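Local structure of putative transcriptional regulator (Streptomyces coelicolor A3, 2PQQ) at residues D18-E23 / N116-V121; R48-T53 / V101-L106; K58-S63 / T94-T99. The protein probably binds cAMP through this N-terminal domain and regulates transcription through a DNA-binding domain that is not part of this fragment. All blocks are in the same frame, centred on the assembly; numbering follows the deposited sequence.

The three contacts run from the helical end of the chain to the far part of its beta roll. Contact 2 lies nearest the chain centre. It joins strands 45-54 and 101-107. Contact 3 joins strands 57-62 and 94-97, which come next to them in the sequence, and its centre is about 15 Å from that of contact 2. Contact 1 holds helix 18-27 against the turn before the long helix 120-139. Its centre is about 19 Å from the centre of contact 2 and about 32 Å from that of contact 3. Contacts 2 and 3 belong to the cyclic nucleotide-binding domain, which in relatives holds the nucleotide inside the roll.

Contact 1: D18-E23 / N116-V121; sequences DEQSAE and NVRPEV
The Arg118 guanidinium meets two carboxylates in different ways. Glu23 OE2 lies at its edge, only 1° out of its plane. Glu19 OE1 lies over one face. The Glu23 carboxylate is nearly coplanar with the guanidinium. Arg118 NE donates to Glu23 OE2 at 3.2 Å, on the syn lone pair of that oxygen. The N-H...O angle of 154° makes this a fairly straight salt-bridge bond. Glu19 OE1 is 3.4 Å from Arg118 NE, but no N-H points at it, so this second salt bridge rests on charge alone. Water 1 sits at the guanidinium edge too. It donates to Glu23 OE2 at 3.1 Å. Its approach to Arg118 NH2 is unusually short, so a water bridge there is doubtful.

The arginine chain is bent at chi2 (54°) and chi3, and this fold brings NE round to the glutamate. Its aliphatic part is also covered, with Glu23 OE1 3.1 Å from Arg118 CG. That oxygen accepts a hydrogen bond from Trp114 NE1, so both oxygens of Glu23 are held.

In the fold, helix 18-27 packs here against the turn between helix 111-117 and the long helix 120-139. The latter corresponds to the C-helix of the CRP family. Arg118 is where the chain leaves the first helix, and its carbonyl takes a bond from Val121 N. On the same turn, Pro119 and Glu120 pack against a second subunit.

Next to the salt bridges, Gln20 CG rests on Val121 CG2 at 4.0 Å, the two side chains passing in opposite directions. Gln20 crosses Glu120 at about a right angle, and its NE2 lies 4.1 Å from Glu120 CB.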
loop_
_atom_site.group_PDB
_atom_site.type_symbol
_atom_site.label_atom_id
_atom_site.label_comp_id
_atom_site.label_asym_id
_atom_site.label_seq_id
_atom_site.Cartn_x
_atom_site.Cartn_y
_atom_site.Cartn_z
ATOM N N ASP A 18 26.830 1.282 -19.048
ATOM C CA ASP A 18 27.988 0.417 -18.816
ATOM C C ASP A 18 29.074 1.120 -17.988
ATOM O O ASP A 18 29.698 0.495 -17.116
ATOM C CB ASP A 18 28.560 -0.106 -20.141
ATOM C CG ASP A 18 27.641 -1.123 -20.835
ATOM O OD1 ASP A 18 26.585 -1.501 -20.264
ATOM O OD2 ASP A 18 27.985 -1.559 -21.957
ATOM N N GLU A 19 29.289 2.414 -18.234
ATOM C CA GLU A 19 30.316 3.146 -17.491
ATOM C C GLU A 19 29.908 3.304 -16.033
ATOM O O GLU A 19 30.727 3.090 -15.144
ATOM C CB GLU A 19 30.676 4.512 -18.120
ATOM C CG GLU A 19 31.142 5.560 -17.065
ATOM C CD GLU A 19 32.147 6.614 -17.552
ATOM O OE1 GLU A 19 31.911 7.818 -17.264
ATOM O OE2 GLU A 19 33.184 6.262 -18.184
ATOM N N GLN A 20 28.650 3.674 -15.784
ATOM C CA GLN A 20 28.166 3.855 -14.417
ATOM C C GLN A 20 28.192 2.525 -13.663
ATOM O O GLN A 20 28.548 2.487 -12.488
ATOM C CB GLN A 20 26.774 4.491 -14.387
ATOM C CG GLN A 20 26.716 5.923 -14.951
ATOM C CD GLN A 20 25.326 6.320 -15.414
ATOM O OE1 GLN A 20 24.479 5.468 -15.751
ATOM N NE2 GLN A 20 25.082 7.621 -15.442
ATOM N N SER A 21 27.837 1.448 -14.349
ATOM C CA SER A 21 27.887 0.096 -13.785
ATOM C C SER A 21 29.334 -0.299 -13.422
ATOM O O SER A 21 29.558 -0.986 -12.426
ATOM C CB SER A 21 27.325 -0.915 -14.783
ATOM O OG SER A 21 25.970 -0.630 -15.109
ATOM N N ALA A 22 30.300 0.107 -14.252
ATOM C CA ALA A 22 31.711 -0.118 -13.938
ATOM C C ALA A 22 32.142 0.628 -12.650
ATOM O O ALA A 22 32.842 0.056 -11.798
ATOM C CB ALA A 22 32.588 0.260 -15.140
ATOM N N GLU A 23 31.689 1.874 -12.494
ATOM C CA GLU A 23 32.014 2.694 -11.322
ATOM C C GLU A 23 31.426 2.089 -10.046
ATOM O O GLU A 23 32.106 1.994 -9.032
ATOM C CB GLU A 23 31.479 4.119 -11.473
ATOM C CG GLU A 23 32.019 4.893 -12.684
ATOM C CD GLU A 23 31.217 6.176 -12.964
ATOM O OE1 GLU A 23 30.039 6.259 -12.556
ATOM O OE2 GLU A 23 31.772 7.103 -13.580
ATOM N N ASN A 116 30.600 12.325 -6.641
ATOM C CA ASN A 116 31.641 13.314 -6.953
ATOM C C ASN A 116 32.393 13.020 -8.243
ATOM O O ASN A 116 32.780 13.930 -8.953
ATOM C CB ASN A 116 32.649 13.413 -5.806
ATOM C CG ASN A 116 32.058 14.048 -4.558
ATOM O OD1 ASN A 116 32.776 14.393 -3.610
ATOM N ND2 ASN A 116 30.738 14.188 -4.543
ATOM N N VAL A 117 32.614 11.745 -8.528
ATOM C CA VAL A 117 33.276 11.325 -9.762
ATOM C C VAL A 117 32.319 11.396 -10.965
ATOM O O VAL A 117 32.735 11.679 -12.098
ATOM C CB VAL A 117 33.841 9.886 -9.580
ATOM C CG1 VAL A 117 34.105 9.207 -10.896
ATOM C CG2 VAL A 117 35.100 9.929 -8.713
ATOM N N ARG A 118 31.038 11.133 -10.705
ATOM C CA ARG A 118 30.050 10.951 -11.775
ATOM C C ARG A 118 28.700 11.532 -11.341
ATOM O O ARG A 118 27.797 10.810 -10.893
ATOM C CB ARG A 118 29.937 9.474 -12.130
ATOM C CG ARG A 118 29.058 9.127 -13.373
ATOM C CD ARG A 118 29.453 9.859 -14.639
ATOM N NE ARG A 118 30.902 9.932 -14.832
ATOM C CZ ARG A 118 31.531 10.973 -15.387
ATOM N NH1 ARG A 118 30.845 12.045 -15.784
ATOM N NH2 ARG A 118 32.853 10.948 -15.530
ATOM N N PRO A 119 28.557 12.849 -11.500
ATOM C CA PRO A 119 27.433 13.606 -10.952
ATOM C C PRO A 119 26.076 13.209 -11.542
ATOM O O PRO A 119 25.050 13.422 -10.891
ATOM C CB PRO A 119 27.773 15.056 -11.316
ATOM C CG PRO A 119 29.208 15.045 -11.724
ATOM C CD PRO A 119 29.454 13.701 -12.300
ATOM N N GLU A 120 26.078 12.652 -12.759
ATOM C CA GLU A 120 24.855 12.166 -13.412
ATOM C C GLU A 120 24.181 11.026 -12.655
ATOM O O GLU A 120 22.988 10.761 -12.849
ATOM C CB GLU A 120 25.146 11.685 -14.843
ATOM C CG GLU A 120 25.422 12.793 -15.837
ATOM C CD GLU A 120 25.230 12.351 -17.286
ATOM O OE1 GLU A 120 26.130 12.620 -18.116
ATOM O OE2 GLU A 120 24.167 11.750 -17.598
ATOM N N VAL A 121 24.962 10.333 -11.827
ATOM C CA VAL A 121 24.480 9.205 -11.052
ATOM C C VAL A 121 23.430 9.662 -10.043
ATOM O O VAL A 121 22.488 8.929 -9.805
ATOM C CB VAL A 121 25.637 8.427 -10.370
ATOM C CG1 VAL A 121 25.126 7.431 -9.306
ATOM C CG2 VAL A 121 26.456 7.669 -11.409
HETATM O O HOH W 1 34.003 8.892 -14.656
#

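Contact 2: R48-T53 / V101-L106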
loop_
_atom_site.group_PDB
_atom_site.type_symbol
_atom_site.label_atom_id
_atom_site.label_comp_id
_atom_site.label_asym_id
_atom_site.label_seq_id
_atom_site.Cartn_x
_atom_site.Cartn_y
_atom_site.Cartn_z
ATOM N N ARG A 48 24.407 -0.457 4.429
ATOM C CA ARG A 48 24.943 -1.116 3.241
ATOM C C ARG A 48 23.842 -1.810 2.490
ATOM O O ARG A 48 22.961 -2.405 3.100
ATOM C CB ARG A 48 25.938 -2.230 3.621
ATOM C CG ARG A 48 27.282 -1.806 4.070
ATOM C CD ARG A 48 28.053 -3.039 4.503
ATOM N NE ARG A 48 29.383 -3.095 3.893
ATOM C CZ ARG A 48 30.222 -4.133 3.996
ATOM N NH1 ARG A 48 29.878 -5.220 4.686
ATOM N NH2 ARG A 48 31.405 -4.089 3.397
ATOM N N LEU A 49 23.942 -1.784 1.192
ATOM C CA LEU A 49 23.200 -2.591 0.269
ATOM C C LEU A 49 24.072 -3.737 -0.179
ATOM O O LEU A 49 25.239 -3.567 -0.251
ATOM C CB LEU A 49 22.893 -1.705 -0.908
ATOM C CG LEU A 49 22.588 -2.146 -2.306
ATOM C CD1 LEU A 49 21.974 -1.019 -3.024
ATOM C CD2 LEU A 49 23.776 -2.606 -2.992
ATOM N N TYR A 50 23.496 -4.897 -0.450
ATOM C CA TYR A 50 24.264 -6.030 -0.975
ATOM C C TYR A 50 23.592 -6.522 -2.246
ATOM O O TYR A 50 22.370 -6.438 -2.379
ATOM C CB TYR A 50 24.326 -7.204 0.024
ATOM C CG TYR A 50 24.915 -6.908 1.388
ATOM C CD1 TYR A 50 26.254 -7.197 1.677
ATOM C CD2 TYR A 50 24.120 -6.363 2.406
ATOM C CE1 TYR A 50 26.803 -6.893 2.955
ATOM C CE2 TYR A 50 24.650 -6.083 3.684
ATOM C CZ TYR A 50 25.984 -6.336 3.941
ATOM O OH TYR A 50 26.473 -6.092 5.218
ATOM N N VAL A 51 24.348 -7.077 -3.159
ATOM C CA VAL A 51 23.813 -7.838 -4.267
ATOM C C VAL A 51 24.404 -9.206 -4.097
ATOM O O VAL A 51 25.576 -9.329 -3.978
ATOM C CB VAL A 51 24.238 -7.236 -5.610
ATOM C CG1 VAL A 51 23.874 -8.118 -6.724
ATOM C CG2 VAL A 51 23.639 -5.872 -5.809
ATOM N N VAL A 52 23.564 -10.210 -3.938
ATOM C CA VAL A 52 24.078 -11.571 -3.810
ATOM C C VAL A 52 24.612 -11.999 -5.184
ATOM O O VAL A 52 23.892 -11.896 -6.187
ATOM C CB VAL A 52 22.965 -12.581 -3.341
ATOM C CG1 VAL A 52 23.461 -14.018 -3.424
ATOM C CG2 VAL A 52 22.530 -12.276 -1.939
ATOM N N THR A 53 25.838 -12.514 -5.240
ATOM C CA THR A 53 26.359 -13.011 -6.521
ATOM C C THR A 53 26.414 -14.555 -6.620
ATOM O O THR A 53 26.484 -15.114 -7.722
ATOM C CB THR A 53 27.713 -12.367 -6.884
ATOM O OG1 THR A 53 28.710 -12.800 -5.960
ATOM C CG2 THR A 53 27.615 -10.830 -6.802
ATOM N N VAL A 101 28.096 -18.276 0.425
ATOM C CA VAL A 101 27.547 -17.092 -0.222
ATOM C C VAL A 101 28.655 -16.083 -0.539
ATOM O O VAL A 101 29.577 -15.889 0.252
ATOM C CB VAL A 101 26.470 -16.383 0.658
ATOM C CG1 VAL A 101 25.840 -15.201 -0.084
ATOM C CG2 VAL A 101 25.369 -17.375 1.094
ATOM N N LYS A 102 28.545 -15.451 -1.699
ATOM C CA LYS A 102 29.353 -14.283 -2.020
ATOM C C LYS A 102 28.407 -13.147 -2.368
ATOM O O LYS A 102 27.336 -13.370 -2.971
ATOM C CB LYS A 102 30.306 -14.571 -3.178
ATOM C CG LYS A 102 31.458 -15.497 -2.814
ATOM C CD LYS A 102 32.367 -15.774 -4.016
ATOM C CE LYS A 102 33.247 -17.002 -3.806
ATOM N NZ LYS A 102 34.200 -16.852 -2.650
ATOM N N LEU A 103 28.788 -11.944 -1.937
ATOM C CA LEU A 103 27.999 -10.736 -2.141
ATOM C C LEU A 103 28.918 -9.567 -2.501
ATOM O O LEU A 103 30.111 -9.586 -2.185
ATOM C CB LEU A 103 27.225 -10.339 -0.870
ATOM C CG LEU A 103 26.513 -11.378 0.007
ATOM C CD1 LEU A 103 27.378 -11.704 1.194
ATOM C CD2 LEU A 103 25.195 -10.828 0.481
ATOM N N LEU A 104 28.343 -8.557 -3.141
ATOM C CA LEU A 104 29.030 -7.283 -3.331
ATOM C C LEU A 104 28.277 -6.257 -2.497
ATOM O O LEU A 104 27.057 -6.216 -2.561
ATOM C CB LEU A 104 28.994 -6.899 -4.808
ATOM C CG LEU A 104 29.945 -7.747 -5.661
ATOM C CD1 LEU A 104 29.739 -7.459 -7.156
ATOM C CD2 LEU A 104 31.397 -7.511 -5.244
ATOM N N ALA A 105 28.983 -5.449 -1.728
ATOM C CA ALA A 105 28.334 -4.502 -0.816
ATOM C C ALA A 105 28.635 -3.065 -1.202
ATOM O O ALA A 105 29.768 -2.745 -1.570
ATOM C CB ALA A 105 28.813 -4.764 0.608
ATOM N N LEU A 106 27.644 -2.185 -1.111
ATOM C CA LEU A 106 27.908 -0.743 -1.268
ATOM C C LEU A 106 27.406 -0.034 -0.014
ATOM O O LEU A 106 26.248 -0.197 0.349
ATOM C CB LEU A 106 27.223 -0.193 -2.536
ATOM C CG LEU A 106 27.541 1.261 -2.965
ATOM C CD1 LEU A 106 28.989 1.437 -3.500
ATOM C CD2 LEU A 106 26.519 1.813 -3.969
#
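Arg48 to Thr53 pairs with Val101 to Leu106 as two antiparallel strands in the beta roll of the cyclic nucleotide-binding domain. Leu49 with Leu106 and Val51 with Leu104 are hydrogen-bonded pairs. Tyr50 with Ala105 and Val52 with Leu103 are non-hydrogen-bonded pairs.

The Arg48 side chain starts beside the partner strand, its CB 3.9 Å from Leu106 O. CG keeps near the same carbonyl oxygen. The chain then bends at chi3 (130°) and brings the guanidinium over the Ala105 methyl. Arg48 NE and CZ both lie 3.7 Å from Ala105 CB, which sits over one face, offset toward the rim. NH2 makes a weak hydrogen bond to Ser29 OG. A serine in its place would probably leave that methyl uncovered on this side and Ser29 without this partner.

The same methyl also meets the Tyr50 ring obliquely, with Tyr50 CD1 3.7 Å from Ala105 CB. Leu103 CD2 touches both Tyr50 and Val52, 3.8 Å from Tyr50 CB and 3.9 Å from Val52 CG2. Leu39 and Phe40 of strand 38-40 also pack on this face. On the face bearing Leu49, Val51, Leu104 and Leu106, helix 18-27 covers Leu104 and Leu106 with Arg25 and Leu24.

Thr53 CG2 meets Leu104 CD1 at 4.0 Å. Thr53 OG1 stands between the backbone N and the carbonyl carbon (chi1 67°), facing the carbonyl that Thr53 N already binds, and adds a weak hydrogen bond of 3.3 Å to Lys102 O.

Contact 3: K58-S63 / T94-T99; sequences KLHRTS and TGTALT
His60 carries most of the side-chain contact, lying across Thr94 and reaching to Thr96. Its NE2 and Thr96 OG1 are hydrogen-bonded at 2.8 Å, nearly straight at 167°, and either could be the donor. The hydroxyl comes in at the ring edge. Thr94 covers a face of the imidazole. Its CB stands 4.0 Å from the His60 ring centroid in a CH-pi contact, and its carbonyl oxygen lies above the same face, toward the rim. The methyl adds to this cover, with Thr94 CG2 3.6 Å from His60 CE1.

The ring takes this place because His60 CG stands between the backbone N and the carbonyl carbon (chi1 51°), which folds it over the neighbouring strand. The backbones underneath are tightly bonded. Thr94 N donates to His60 O at 2.7 Å, and His60 N returns a bond to Thr94 O. Lys58 and Thr96 form a second hydrogen-bonded pair.

Between these pairs Leu59 faces Gly95, and Leu59 CD2 lies 3.8 Å from Gly95 CA. Past Thr96 the chain turns, and Leu98 CD1 comes back to within 3.7 Å of Lys58 CB.

A second shell fixes the polar ends. Glu68 OE2 bonds His60 ND1, so the imidazole is gripped at both nitrogens and is hardly likely to flip. The acid could also raise the proton affinity of the ring. Glu68 OE1 bonds Thr62 OG1, while Thr94 OG1 bonds Glu42 N.

Strand 94-97 runs between strands 38-40 and 57-62, and strand 68-74 follows on the far side of 57-62. This antiparallel four-stranded sheet is one wall of the beta roll of CRP-type cyclic nucleotide-binding domains.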
loop_
_atom_site.group_PDB
_atom_site.type_symbol
_atom_site.label_atom_id
_atom_site.label_comp_id
_atom_site.label_asym_id
_atom_site.label_seq_id
_atom_site.Cartn_x
_atom_site.Cartn_y
_atom_site.Cartn_z
ATOM N N LYS A 58 18.881 -16.529 3.680
ATOM C CA LYS A 58 17.536 -16.479 4.244
ATOM C C LYS A 58 17.404 -15.257 5.154
ATOM O O LYS A 58 18.214 -15.072 6.055
ATOM C CB LYS A 58 17.241 -17.752 5.051
ATOM C CG LYS A 58 15.910 -17.740 5.771
ATOM C CD LYS A 58 15.933 -18.741 6.910
ATOM C CE LYS A 58 14.870 -18.415 7.932
ATOM N NZ LYS A 58 13.638 -19.236 7.812
ATOM N N LEU A 59 16.399 -14.427 4.907
ATOM C CA LEU A 59 16.095 -13.319 5.802
ATOM C C LEU A 59 14.996 -13.749 6.783
ATOM O O LEU A 59 14.031 -14.394 6.372
ATOM C CB LEU A 59 15.683 -12.070 5.010
ATOM C CG LEU A 59 16.748 -11.357 4.165
ATOM C CD1 LEU A 59 16.109 -10.304 3.295
ATOM C CD2 LEU A 59 17.793 -10.721 5.055
ATOM N N HIS A 60 15.182 -13.456 8.078
ATOM C CA HIS A 60 14.198 -13.832 9.121
ATOM C C HIS A 60 14.109 -12.822 10.286
ATOM O O HIS A 60 15.049 -12.065 10.552
ATOM C CB HIS A 60 14.429 -15.261 9.643
ATOM C CG HIS A 60 15.839 -15.533 10.061
ATOM N ND1 HIS A 60 16.266 -15.422 11.367
ATOM C CD2 HIS A 60 16.932 -15.877 9.337
ATOM C CE1 HIS A 60 17.553 -15.703 11.434
ATOM N NE2 HIS A 60 17.986 -15.968 10.214
ATOM N N ARG A 61 12.974 -12.856 10.990
ATOM C CA ARG A 61 12.617 -11.870 12.007
ATOM C C ARG A 61 12.050 -12.594 13.239
ATOM O O ARG A 61 11.374 -13.623 13.109
ATOM C CB ARG A 61 11.601 -10.889 11.408
ATOM C CG ARG A 61 11.192 -9.710 12.289
ATOM C CD ARG A 61 10.392 -8.673 11.483
ATOM N NE ARG A 61 11.162 -8.133 10.360
ATOM C CZ ARG A 61 10.642 -7.716 9.207
ATOM N NH1 ARG A 61 9.333 -7.774 8.998
ATOM N NH2 ARG A 61 11.438 -7.255 8.249
ATOM N N THR A 62 12.345 -12.074 14.430
ATOM C CA THR A 62 11.986 -12.758 15.662
ATOM C C THR A 62 10.512 -12.557 15.991
ATOM O O THR A 62 10.048 -11.424 16.122
ATOM C CB THR A 62 12.858 -12.306 16.849
ATOM O OG1 THR A 62 14.240 -12.359 16.475
ATOM C CG2 THR A 62 12.622 -13.206 18.080
ATOM N N SER A 63 9.793 -13.672 16.127
ATOM C CA SER A 63 8.358 -13.672 16.418
ATOM C C SER A 63 8.052 -13.174 17.830
ATOM O O SER A 63 8.887 -13.327 18.729
ATOM C CB SER A 63 7.788 -15.085 16.240
ATOM O OG SER A 63 7.834 -15.472 14.879
ATOM N N THR A 94 17.295 -10.580 10.290
ATOM C CA THR A 94 18.577 -11.278 10.317
ATOM C C THR A 94 18.764 -12.011 8.985
ATOM O O THR A 94 17.831 -12.594 8.462
ATOM C CB THR A 94 18.645 -12.272 11.504
ATOM O OG1 THR A 94 18.554 -11.529 12.724
ATOM C CG2 THR A 94 19.965 -13.057 11.501
ATOM N N GLY A 95 19.966 -11.934 8.427
ATOM C CA GLY A 95 20.277 -12.612 7.194
ATOM C C GLY A 95 21.246 -13.710 7.539
ATOM O O GLY A 95 22.292 -13.450 8.117
ATOM N N THR A 96 20.862 -14.938 7.212
ATOM C CA THR A 96 21.653 -16.120 7.512
ATOM C C THR A 96 21.994 -16.877 6.219
ATOM O O THR A 96 21.129 -17.166 5.416
ATOM C CB THR A 96 20.907 -17.012 8.509
ATOM O OG1 THR A 96 20.691 -16.262 9.711
ATOM C CG2 THR A 96 21.692 -18.282 8.840
ATOM N N ALA A 97 23.273 -17.151 6.026
ATOM C CA ALA A 97 23.748 -17.859 4.852
ATOM C C ALA A 97 23.242 -19.303 4.918
ATOM O O ALA A 97 23.444 -20.008 5.916
ATOM C CB ALA A 97 25.283 -17.825 4.787
ATOM N N LEU A 98 22.557 -19.737 3.874
ATOM C CA LEU A 98 22.121 -21.141 3.799
ATOM C C LEU A 98 23.141 -22.015 3.113
ATOM O O LEU A 98 23.085 -23.265 3.199
ATOM C CB LEU A 98 20.801 -21.253 3.051
ATOM C CG LEU A 98 19.654 -20.548 3.738
ATOM C CD1 LEU A 98 18.500 -20.368 2.734
ATOM C CD2 LEU A 98 19.228 -21.328 4.993
ATOM N N THR A 99 24.060 -21.361 2.409
ATOM C CA THR A 99 25.103 -22.035 1.643
ATOM C C THR A 99 26.363 -21.186 1.751
ATOM O O THR A 99 26.402 -20.203 2.501
ATOM C CB THR A 99 24.727 -22.117 0.140
ATOM O OG1 THR A 99 24.518 -20.791 -0.359
ATOM C CG2 THR A 99 23.457 -22.904 -0.075
#